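E1 (PDB 3VX6) is the E2-binding N-terminal region of Atg7, the E1-like enzyme that activates ATG8 and ATG12 for conjugation in autophagy and cytoplasm-to-vacuole transport. Local coordinates at residues His25-Leu30 and Ser127-Lys132; Ile60-Asp65 and Phe123-Phe128; Arg111-Asp116 and Trp222-Pro227. All blocks are in the same frame, centred on the assembly; numbering follows the deposited sequence.

Strand 123-130 joins the first two contacts: helix 21-33 packs on its later residues in interaction 1, and strand 59-62 faces its earlier ones in interaction 2. Their centres lie about 11 Å apart, their segments overlap at Ser127 and Phe128, and they touch where Glu26 meets Asp64. Interaction 3 lies on the other side of the chain's centre, centre to centre about 28 Å from interaction 2 and about 37 Å from interaction 1, where helices 97-114 and 215-225 meet. Helix 97-114 is the element before strand 123-130, so the chain passes from interaction 3 into the shared strand before returning through residues 222-227. One helix-to-strand connection thus links that strand's sheet to the helix pair.

Interaction 1. Residues His25-Leu30 and Ser127-Lys132; sequences HELSRL and SFADLK
Leu27 and Ser28, neighbours on helix 21-33, meet the end of strand 123-130 and the turn after it in an alpha/beta layer contact, the helix lying over one face of the mixed sheet. Leu27 points at the strand. With its CG anti to the backbone N (chi1 173°), it sends CD2 between two inward-facing residues, 3.7 Å from Ser127 OG and 4.2 Å from Ala129 CB. The buried hydroxyl of Ser127 is satisfied by Asn85 on the adjoining strand 78-86, which also contributes Leu83 to the surface under Leu27. Ser28 is engaged by Leu131, whose CD2 methyl comes up against the serine CB at 3.9 Å and also lies beside its hydroxyl. That hydroxyl is bonded to the carbonyl of Phe24 one turn back in the helix, so toward Leu131 the serine serves as a packing surface. Phe136 of strand 135-144 touches both Ser28 and Leu131. The chain leaves the strand just before Leu131 through an inverse gamma turn centred on Asp130, whose carboxylate also closes an Asx turn: Lys132 N donates to Asp130 OD2 at 3.0 Å, approaching from above the carboxylate plane.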
loop_
_atom_site.group_PDB
_atom_site.type_symbol
_atom_site.label_atom_id
_atom_site.label_comp_id
_atom_site.label_asym_id
_atom_site.label_seq_id
_atom_site.Cartn_x
_atom_site.Cartn_y
_atom_site.Cartn_z
ATOM N N HIS A 25 -17.734 -3.222 13.959
ATOM C CA HIS A 25 -18.953 -3.916 14.283
ATOM C C HIS A 25 -18.742 -5.278 13.657
ATOM O O HIS A 25 -18.979 -6.302 14.282
ATOM C CB HIS A 25 -20.158 -3.213 13.656
ATOM C CG HIS A 25 -20.857 -2.264 14.586
ATOM N ND1 HIS A 25 -20.199 -1.261 15.267
ATOM C CD2 HIS A 25 -22.163 -2.158 14.930
ATOM C CE1 HIS A 25 -21.066 -0.577 15.991
ATOM N NE2 HIS A 25 -22.265 -1.099 15.805
ATOM N N GLU A 26 -18.259 -5.281 12.423
ATOM C CA GLU A 26 -18.009 -6.526 11.719
ATOM C C GLU A 26 -16.824 -7.239 12.357
ATOM O O GLU A 26 -16.830 -8.460 12.491
ATOM C CB GLU A 26 -17.737 -6.255 10.234
ATOM C CG GLU A 26 -17.472 -7.503 9.386
ATOM C CD GLU A 26 -18.643 -8.485 9.346
ATOM O OE1 GLU A 26 -19.705 -8.196 9.946
ATOM O OE2 GLU A 26 -18.497 -9.551 8.707
ATOM N N LEU A 27 -15.805 -6.484 12.751
ATOM C CA LEU A 27 -14.647 -7.095 13.385
ATOM C C LEU A 27 -15.171 -7.761 14.629
ATOM O O LEU A 27 -14.830 -8.902 14.920
ATOM C CB LEU A 27 -13.592 -6.050 13.770
ATOM C CG LEU A 27 -12.414 -6.577 14.602
ATOM C CD1 LEU A 27 -11.773 -7.766 13.904
ATOM C CD2 LEU A 27 -11.399 -5.477 14.807
ATOM N N SER A 28 -16.010 -7.038 15.361
ATOM C CA SER A 28 -16.599 -7.571 16.578
ATOM C C SER A 28 -17.319 -8.860 16.226
ATOM O O SER A 28 -17.067 -9.903 16.822
ATOM C CB SER A 28 -17.589 -6.572 17.173
ATOM O OG SER A 28 -16.935 -5.393 17.607
ATOM N N ARG A 29 -18.211 -8.783 15.245
ATOM C CA ARG A 29 -18.958 -9.952 14.811
ATOM C C ARG A 29 -17.986 -11.084 14.487
ATOM O O ARG A 29 -18.087 -12.180 15.043
ATOM C CB ARG A 29 -19.813 -9.608 13.580
ATOM C CG ARG A 29 -20.900 -8.553 13.839
ATOM C CD ARG A 29 -21.307 -7.830 12.555
ATOM N NE ARG A 29 -21.836 -6.495 12.838
ATOM C CZ ARG A 29 -21.885 -5.498 11.954
ATOM N NH1 ARG A 29 -21.439 -5.677 10.715
ATOM N NH2 ARG A 29 -22.374 -4.315 12.313
ATOM N N LEU A 30 -17.030 -10.816 13.606
ATOM C CA LEU A 30 -16.058 -11.828 13.223
ATOM C C LEU A 30 -15.233 -12.335 14.398
ATOM O O LEU A 30 -14.949 -13.531 14.488
ATOM C CB LEU A 30 -15.134 -11.289 12.133
ATOM C CG LEU A 30 -15.728 -11.213 10.724
ATOM C CD1 LEU A 30 -14.729 -10.544 9.811
ATOM C CD2 LEU A 30 -16.062 -12.599 10.210
ATOM N N SER A 127 -4.997 -4.110 15.763
ATOM C CA SER A 127 -6.070 -3.506 16.519
ATOM C C SER A 127 -6.351 -4.247 17.794
ATOM O O SER A 127 -5.815 -5.323 18.053
ATOM C CB SER A 127 -7.353 -3.456 15.673
ATOM O OG SER A 127 -7.818 -4.755 15.325
ATOM N N PHE A 128 -7.184 -3.624 18.605
ATOM C CA PHE A 128 -7.620 -4.193 19.849
ATOM C C PHE A 128 -9.053 -3.768 19.937
ATOM O O PHE A 128 -9.357 -2.577 20.068
ATOM C CB PHE A 128 -6.868 -3.633 21.044
ATOM C CG PHE A 128 -7.435 -4.092 22.352
ATOM C CD1 PHE A 128 -7.766 -3.175 23.347
ATOM C CD2 PHE A 128 -7.678 -5.447 22.575
ATOM C CE1 PHE A 128 -8.328 -3.599 24.540
ATOM C CE2 PHE A 128 -8.240 -5.878 23.763
ATOM C CZ PHE A 128 -8.566 -4.950 24.750
ATOM N N ALA A 129 -9.939 -4.740 19.813
ATOM C CA ALA A 129 -11.352 -4.462 19.896
ATOM C C ALA A 129 -11.728 -4.772 21.329
ATOM O O ALA A 129 -11.767 -5.939 21.736
ATOM C CB ALA A 129 -12.124 -5.342 18.929
ATOM N N ASP A 130 -11.944 -3.715 22.106
ATOM C CA ASP A 130 -12.336 -3.860 23.501
ATOM C C ASP A 130 -13.849 -3.978 23.511
ATOM O O ASP A 130 -14.564 -3.001 23.710
ATOM C CB ASP A 130 -11.906 -2.644 24.317
ATOM C CG ASP A 130 -12.225 -2.796 25.785
ATOM O OD1 ASP A 130 -11.856 -1.893 26.570
ATOM O OD2 ASP A 130 -12.843 -3.824 26.151
ATOM N N LEU A 131 -14.331 -5.185 23.274
ATOM C CA LEU A 131 -15.757 -5.422 23.235
ATOM C C LEU A 131 -16.407 -5.252 24.611
ATOM O O LEU A 131 -17.621 -5.393 24.754
ATOM C CB LEU A 131 -16.014 -6.815 22.657
ATOM C CG LEU A 131 -15.246 -7.083 21.356
ATOM C CD1 LEU A 131 -15.723 -8.380 20.715
ATOM C CD2 LEU A 131 -15.452 -5.926 20.404
ATOM N N LYS A 132 -15.597 -4.938 25.617
ATOM C CA LYS A 132 -16.105 -4.733 26.973
ATOM C C LYS A 132 -16.449 -3.259 27.155
ATOM O O LYS A 132 -17.617 -2.873 27.128
ATOM C CB LYS A 132 -15.049 -5.146 28.007
ATOM C CG LYS A 132 -15.386 -4.790 29.458
ATOM C CD LYS A 132 -14.174 -4.996 30.362
ATOM C CE LYS A 132 -14.466 -4.618 31.809
ATOM N NZ LYS A 132 -13.281 -4.860 32.691
#

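Interaction 2. Residues Ile60-Asp65 and Phe123-Phe128; sequences ISLRDD and FYMISF
The first torsions of Ile60 and Phe123 bring a methyl and an aromatic ring together: Ile60 CG1 lies beside the backbone N (chi1 -72°), which leaves CG2 anti to that nitrogen, while Phe123 holds CG between its backbone N and carbonyl carbon (chi1 66°), reaching toward strand 59-62. The two strands pack face to face as members of separate beta-sheets. Strand 59-62 pairs with 16-19 in a small parallel sheet, strand 123-130 belongs to the larger mixed sheet, and their segments cross at -46° with axes 10.9 Å apart, too far for backbone pairing. Side chains fill the distance. Ile60 CG2 sits over one face of the Phe123 ring, 4.3 Å from its centroid, in a CH-pi contact displaced toward the CE2 rim. Leu62 meets the ring at the same CE2 atom but toward CZ: its CD2 approaches obliquely, 3.8 Å from Phe123 CE2 and 4.0 Å from Phe123 CZ. One aromatic side chain therefore serves two residues of strand 59-62. Were Phe123 replaced by an alanine, Ile60 CG2 would probably lose the ring face beneath it and a gap would open beside Leu62 CD2. Leu44 and Thr46 of strand 40-47 and Leu79 of strand 78-86 also touch the ring, making it a buried junction between the layers. Farther along, Met125 and Leu62 run alongside each other, each directed toward the other's strand, and both touch Phe23 of helix 21-33. The other branch of the leucine carries this meeting, its CD1 methyl lying 3.9 Å from Met125 SD.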
loop_
_atom_site.group_PDB
_atom_site.type_symbol
_atom_site.label_atom_id
_atom_site.label_comp_id
_atom_site.label_asym_id
_atom_site.label_seq_id
_atom_site.Cartn_x
_atom_site.Cartn_y
_atom_site.Cartn_z
ATOM N N ILE A 60 -8.498 4.073 2.163
ATOM C CA ILE A 60 -8.692 2.679 2.501
ATOM C C ILE A 60 -9.982 2.767 3.309
ATOM O O ILE A 60 -9.968 3.168 4.475
ATOM C CB ILE A 60 -7.543 2.113 3.398
ATOM C CG1 ILE A 60 -6.260 1.937 2.574
ATOM C CG2 ILE A 60 -7.972 0.789 4.036
ATOM C CD1 ILE A 60 -6.370 0.941 1.448
ATOM N N SER A 61 -11.104 2.458 2.670
ATOM C CA SER A 61 -12.376 2.496 3.372
ATOM C C SER A 61 -12.756 1.100 3.827
ATOM O O SER A 61 -13.143 0.236 3.039
ATOM C CB SER A 61 -13.469 3.099 2.497
ATOM O OG SER A 61 -13.453 4.507 2.618
ATOM N N LEU A 62 -12.612 0.899 5.125
ATOM C CA LEU A 62 -12.906 -0.366 5.744
ATOM C C LEU A 62 -14.279 -0.286 6.372
ATOM O O LEU A 62 -14.476 0.383 7.377
ATOM C CB LEU A 62 -11.849 -0.676 6.806
ATOM C CG LEU A 62 -10.417 -0.792 6.293
ATOM C CD1 LEU A 62 -9.478 -1.104 7.443
ATOM C CD2 LEU A 62 -10.354 -1.877 5.247
ATOM N N ARG A 63 -15.234 -0.957 5.748
ATOM C CA ARG A 63 -16.594 -0.989 6.243
ATOM C C ARG A 63 -16.726 -2.420 6.714
ATOM O O ARG A 63 -15.728 -3.102 6.917
ATOM C CB ARG A 63 -17.581 -0.729 5.104
ATOM C CG ARG A 63 -17.101 0.295 4.084
ATOM C CD ARG A 63 -18.009 0.354 2.854
ATOM N NE ARG A 63 -17.406 1.112 1.751
ATOM C CZ ARG A 63 -17.013 2.387 1.825
ATOM N NH1 ARG A 63 -17.149 3.073 2.957
ATOM N NH2 ARG A 63 -16.491 2.987 0.758
ATOM N N ASP A 64 -17.954 -2.884 6.879
ATOM C CA ASP A 64 -18.164 -4.251 7.307
ATOM C C ASP A 64 -17.826 -5.222 6.182
ATOM O O ASP A 64 -17.503 -6.386 6.433
ATOM C CB ASP A 64 -19.609 -4.443 7.783
ATOM C CG ASP A 64 -20.613 -3.638 6.974
ATOM O OD1 ASP A 64 -21.784 -3.557 7.406
ATOM O OD2 ASP A 64 -20.248 -3.087 5.916
ATOM N N ASP A 65 -17.875 -4.737 4.942
ATOM C CA ASP A 65 -17.578 -5.577 3.783
ATOM C C ASP A 65 -16.074 -5.812 3.572
ATOM O O ASP A 65 -15.673 -6.760 2.891
ATOM C CB ASP A 65 -18.182 -4.964 2.509
ATOM C CG ASP A 65 -17.629 -3.581 2.203
ATOM O OD1 ASP A 65 -18.151 -2.583 2.764
ATOM O OD2 ASP A 65 -16.662 -3.497 1.408
ATOM N N PHE A 123 -1.857 -3.437 2.826
ATOM C CA PHE A 123 -2.051 -2.702 4.055
ATOM C C PHE A 123 -2.276 -3.712 5.152
ATOM O O PHE A 123 -2.857 -4.772 4.933
ATOM C CB PHE A 123 -3.216 -1.723 3.973
ATOM C CG PHE A 123 -4.549 -2.366 3.821
ATOM C CD1 PHE A 123 -4.956 -2.869 2.593
ATOM C CD2 PHE A 123 -5.437 -2.398 4.892
ATOM C CE1 PHE A 123 -6.236 -3.388 2.429
ATOM C CE2 PHE A 123 -6.717 -2.912 4.744
ATOM C CZ PHE A 123 -7.122 -3.407 3.512
ATOM N N TYR A 124 -1.776 -3.368 6.326
ATOM C CA TYR A 124 -1.848 -4.203 7.503
ATOM C C TYR A 124 -2.431 -3.358 8.629
ATOM O O TYR A 124 -2.092 -2.180 8.799
ATOM C CB TYR A 124 -0.442 -4.673 7.865
ATOM C CG TYR A 124 0.252 -5.423 6.746
ATOM C CD1 TYR A 124 0.194 -6.818 6.677
ATOM C CD2 TYR A 124 0.956 -4.737 5.741
ATOM C CE1 TYR A 124 0.821 -7.517 5.643
ATOM C CE2 TYR A 124 1.586 -5.428 4.693
ATOM C CZ TYR A 124 1.514 -6.824 4.655
ATOM O OH TYR A 124 2.135 -7.545 3.652
ATOM N N MET A 125 -3.324 -3.954 9.396
ATOM C CA MET A 125 -3.936 -3.227 10.482
ATOM C C MET A 125 -3.773 -4.018 11.757
ATOM O O MET A 125 -3.979 -5.215 11.761
ATOM C CB MET A 125 -5.425 -3.019 10.189
ATOM C CG MET A 125 -6.159 -2.237 11.250
ATOM S SD MET A 125 -7.904 -2.055 10.869
ATOM C CE MET A 125 -8.590 -2.310 12.500
ATOM N N ILE A 126 -3.342 -3.368 12.823
ATOM C CA ILE A 126 -3.255 -4.063 14.091
ATOM C C ILE A 126 -4.346 -3.377 14.882
ATOM O O ILE A 126 -4.627 -2.194 14.675
ATOM C CB ILE A 126 -1.895 -3.900 14.806
ATOM C CG1 ILE A 126 -1.527 -2.417 14.934
ATOM C CG2 ILE A 126 -0.837 -4.727 14.075
ATOM C CD1 ILE A 126 -0.298 -2.142 15.799
ATOM N N SER A 127 -4.997 -4.110 15.763
ATOM C CA SER A 127 -6.070 -3.506 16.519
ATOM C C SER A 127 -6.351 -4.247 17.794
ATOM O O SER A 127 -5.815 -5.323 18.053
ATOM C CB SER A 127 -7.353 -3.456 15.673
ATOM O OG SER A 127 -7.818 -4.755 15.325
ATOM N N PHE A 128 -7.184 -3.624 18.605
ATOM C CA PHE A 128 -7.620 -4.193 19.849
ATOM C C PHE A 128 -9.053 -3.768 19.937
ATOM O O PHE A 128 -9.357 -2.577 20.068
ATOM C CB PHE A 128 -6.868 -3.633 21.044
ATOM C CG PHE A 128 -7.435 -4.092 22.352
ATOM C CD1 PHE A 128 -7.766 -3.175 23.347
ATOM C CD2 PHE A 128 -7.678 -5.447 22.575
ATOM C CE1 PHE A 128 -8.328 -3.599 24.540
ATOM C CE2 PHE A 128 -8.240 -5.878 23.763
ATOM C CZ PHE A 128 -8.566 -4.950 24.750
#

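Interaction 3. Residues Arg111-Asp116 and Trp222-Pro227; sequences RGLEND and WSKLSP
Gly112 and Leu113, near the C-terminal end of helix 97-114, receive Leu225 from the last turn of helix 215-225 in a helix-helix contact near the ends of both. Just before them, Arg111 accepts a backbone bond from Asn115 N through its carbonyl, 2.9 Å from that nitrogen to Arg111 O. Gly112 takes part through its backbone: its carbonyl oxygen lies 3.8 Å from Leu225 CD1. Leu113 provides nearly all of what residues 111-116 bring to the contact. The CA atoms of Leu113 and Leu225 are 5.9 Å apart, and the two residues meet chiefly by the base of one and the branched end of the other. Leu225, with CG beside its backbone N (chi1 -81°), extends toward helix 97-114 and straddles Leu113: CD1 lies 3.5 Å from Leu113 CA, while CD2 is 3.6 Å from Leu113 CB. The outer end of Leu113 has a different neighbour. Its CG stands between the backbone N and the carbonyl carbon (chi1 53°), and its CD2 methyl reaches the aliphatic part of Lys224, 4.2 Å from Lys224 CD. The amine of that lysine leads away, so only its chain adds apolar cover at the edge of the contact. From Glu114 onward the side chains point away from residues 222-227. Asn115 instead joins Arg111 in binding the carboxylate of Glu119, which ties the end of the helix to the following loop. On the opposing helix, Ser226 is the first residue to leave helical geometry, just after Leu225. Pro190 and Leu193 of helix 190-195 also touch Leu225, placing it among three helices, while Trp222 points away, its NE1 hydrogen-bonded to Leu193 O and its ring meeting Tyr231 of strand 231-236 edge-to-face, anchoring helix 215-225 to the second mixed sheet.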
loop_
_atom_site.group_PDB
_atom_site.type_symbol
_atom_site.label_atom_id
_atom_site.label_comp_id
_atom_site.label_asym_id
_atom_site.label_seq_id
_atom_site.Cartn_x
_atom_site.Cartn_y
_atom_site.Cartn_z
ATOM N N ARG A 111 8.234 -10.782 -2.335
ATOM C CA ARG A 111 7.171 -10.935 -3.322
ATOM C C ARG A 111 7.344 -10.093 -4.578
ATOM O O ARG A 111 7.040 -10.550 -5.668
ATOM C CB ARG A 111 5.807 -10.655 -2.681
ATOM C CG ARG A 111 5.453 -11.710 -1.661
ATOM C CD ARG A 111 4.045 -11.619 -1.108
ATOM N NE ARG A 111 3.726 -12.872 -0.421
ATOM C CZ ARG A 111 3.468 -14.023 -1.047
ATOM N NH1 ARG A 111 3.476 -14.079 -2.375
ATOM N NH2 ARG A 111 3.229 -15.128 -0.349
ATOM N N GLY A 112 7.850 -8.877 -4.433
ATOM C CA GLY A 112 8.031 -8.025 -5.593
ATOM C C GLY A 112 9.142 -8.461 -6.530
ATOM O O GLY A 112 9.019 -8.350 -7.755
ATOM N N LEU A 113 10.238 -8.954 -5.963
ATOM C CA LEU A 113 11.354 -9.384 -6.785
ATOM C C LEU A 113 11.263 -10.837 -7.237
ATOM O O LEU A 113 12.138 -11.327 -7.950
ATOM C CB LEU A 113 12.688 -9.097 -6.072
ATOM C CG LEU A 113 12.934 -9.589 -4.648
ATOM C CD1 LEU A 113 13.230 -11.082 -4.678
ATOM C CD2 LEU A 113 14.107 -8.832 -4.034
ATOM N N GLU A 114 10.205 -11.533 -6.845
ATOM C CA GLU A 114 10.063 -12.908 -7.287
ATOM C C GLU A 114 8.744 -13.170 -8.009
ATOM O O GLU A 114 8.601 -14.198 -8.667
ATOM C CB GLU A 114 10.216 -13.895 -6.114
ATOM C CG GLU A 114 9.190 -13.745 -4.990
ATOM C CD GLU A 114 9.240 -14.883 -3.960
ATOM O OE1 GLU A 114 10.354 -15.339 -3.610
ATOM O OE2 GLU A 114 8.158 -15.306 -3.487
ATOM N N ASN A 115 7.793 -12.243 -7.918
ATOM C CA ASN A 115 6.498 -12.456 -8.559
ATOM C C ASN A 115 6.013 -11.317 -9.442
ATOM O O ASN A 115 6.115 -11.371 -10.666
ATOM C CB ASN A 115 5.426 -12.751 -7.502
ATOM C CG ASN A 115 5.858 -13.819 -6.507
ATOM O OD1 ASN A 115 6.387 -14.865 -6.888
ATOM N ND2 ASN A 115 5.622 -13.564 -5.220
ATOM N N ASP A 116 5.464 -10.289 -8.809
ATOM C CA ASP A 116 4.926 -9.143 -9.526
ATOM C C ASP A 116 5.056 -7.955 -8.587
ATOM O O ASP A 116 4.995 -8.121 -7.365
ATOM C CB ASP A 116 3.450 -9.407 -9.862
ATOM C CG ASP A 116 2.842 -8.348 -10.775
ATOM O OD1 ASP A 116 2.754 -7.167 -10.370
ATOM O OD2 ASP A 116 2.436 -8.703 -11.904
ATOM N N TRP A 222 12.336 -3.284 -7.997
ATOM C CA TRP A 222 12.833 -3.152 -9.339
ATOM C C TRP A 222 14.368 -2.992 -9.332
ATOM O O TRP A 222 15.057 -3.506 -10.215
ATOM C CB TRP A 222 12.156 -1.947 -9.965
ATOM C CG TRP A 222 12.252 -1.875 -11.422
ATOM C CD1 TRP A 222 12.801 -2.802 -12.272
ATOM C CD2 TRP A 222 11.801 -0.798 -12.233
ATOM N NE1 TRP A 222 12.717 -2.353 -13.568
ATOM C CE2 TRP A 222 12.104 -1.123 -13.571
ATOM C CE3 TRP A 222 11.163 0.416 -11.958
ATOM C CZ2 TRP A 222 11.800 -0.276 -14.629
ATOM C CZ3 TRP A 222 10.860 1.256 -13.007
ATOM C CH2 TRP A 222 11.177 0.909 -14.328
ATOM N N SER A 223 14.883 -2.290 -8.318
ATOM C CA SER A 223 16.314 -2.041 -8.145
ATOM C C SER A 223 17.148 -3.302 -8.086
ATOM O O SER A 223 18.121 -3.452 -8.815
ATOM C CB SER A 223 16.579 -1.266 -6.850
ATOM O OG SER A 223 16.244 0.098 -6.968
ATOM N N LYS A 224 16.785 -4.190 -7.177
ATOM C CA LYS A 224 17.516 -5.424 -7.000
ATOM C C LYS A 224 17.342 -6.391 -8.172
ATOM O O LYS A 224 18.253 -7.157 -8.486
ATOM C CB LYS A 224 17.089 -6.076 -5.675
ATOM C CG LYS A 224 17.557 -5.291 -4.450
ATOM C CD LYS A 224 16.958 -5.812 -3.154
ATOM C CE LYS A 224 17.272 -4.886 -1.972
ATOM N NZ LYS A 224 18.646 -5.062 -1.406
ATOM N N LEU A 225 16.179 -6.341 -8.817
ATOM C CA LEU A 225 15.860 -7.211 -9.947
ATOM C C LEU A 225 16.594 -6.737 -11.173
ATOM O O LEU A 225 17.255 -7.496 -11.859
ATOM C CB LEU A 225 14.362 -7.175 -10.262
ATOM C CG LEU A 225 13.452 -8.028 -9.403
ATOM C CD1 LEU A 225 12.048 -7.994 -9.973
ATOM C CD2 LEU A 225 13.989 -9.444 -9.385
ATOM N N SER A 226 16.438 -5.465 -11.464
ATOM C CA SER A 226 17.080 -4.921 -12.614
ATOM C C SER A 226 17.964 -3.768 -12.149
ATOM O O SER A 226 17.531 -2.616 -12.063
ATOM C CB SER A 226 16.015 -4.443 -13.612
ATOM O OG SER A 226 16.596 -3.969 -14.810
ATOM N N PRO A 227 19.225 -4.061 -11.840
ATOM C CA PRO A 227 20.090 -2.957 -11.405
ATOM C C PRO A 227 20.213 -2.022 -12.619
ATOM O O PRO A 227 20.496 -2.465 -13.729
ATOM C CB PRO A 227 21.386 -3.659 -10.986
ATOM C CG PRO A 227 21.363 -4.996 -11.716
ATOM C CD PRO A 227 19.941 -5.323 -12.096
#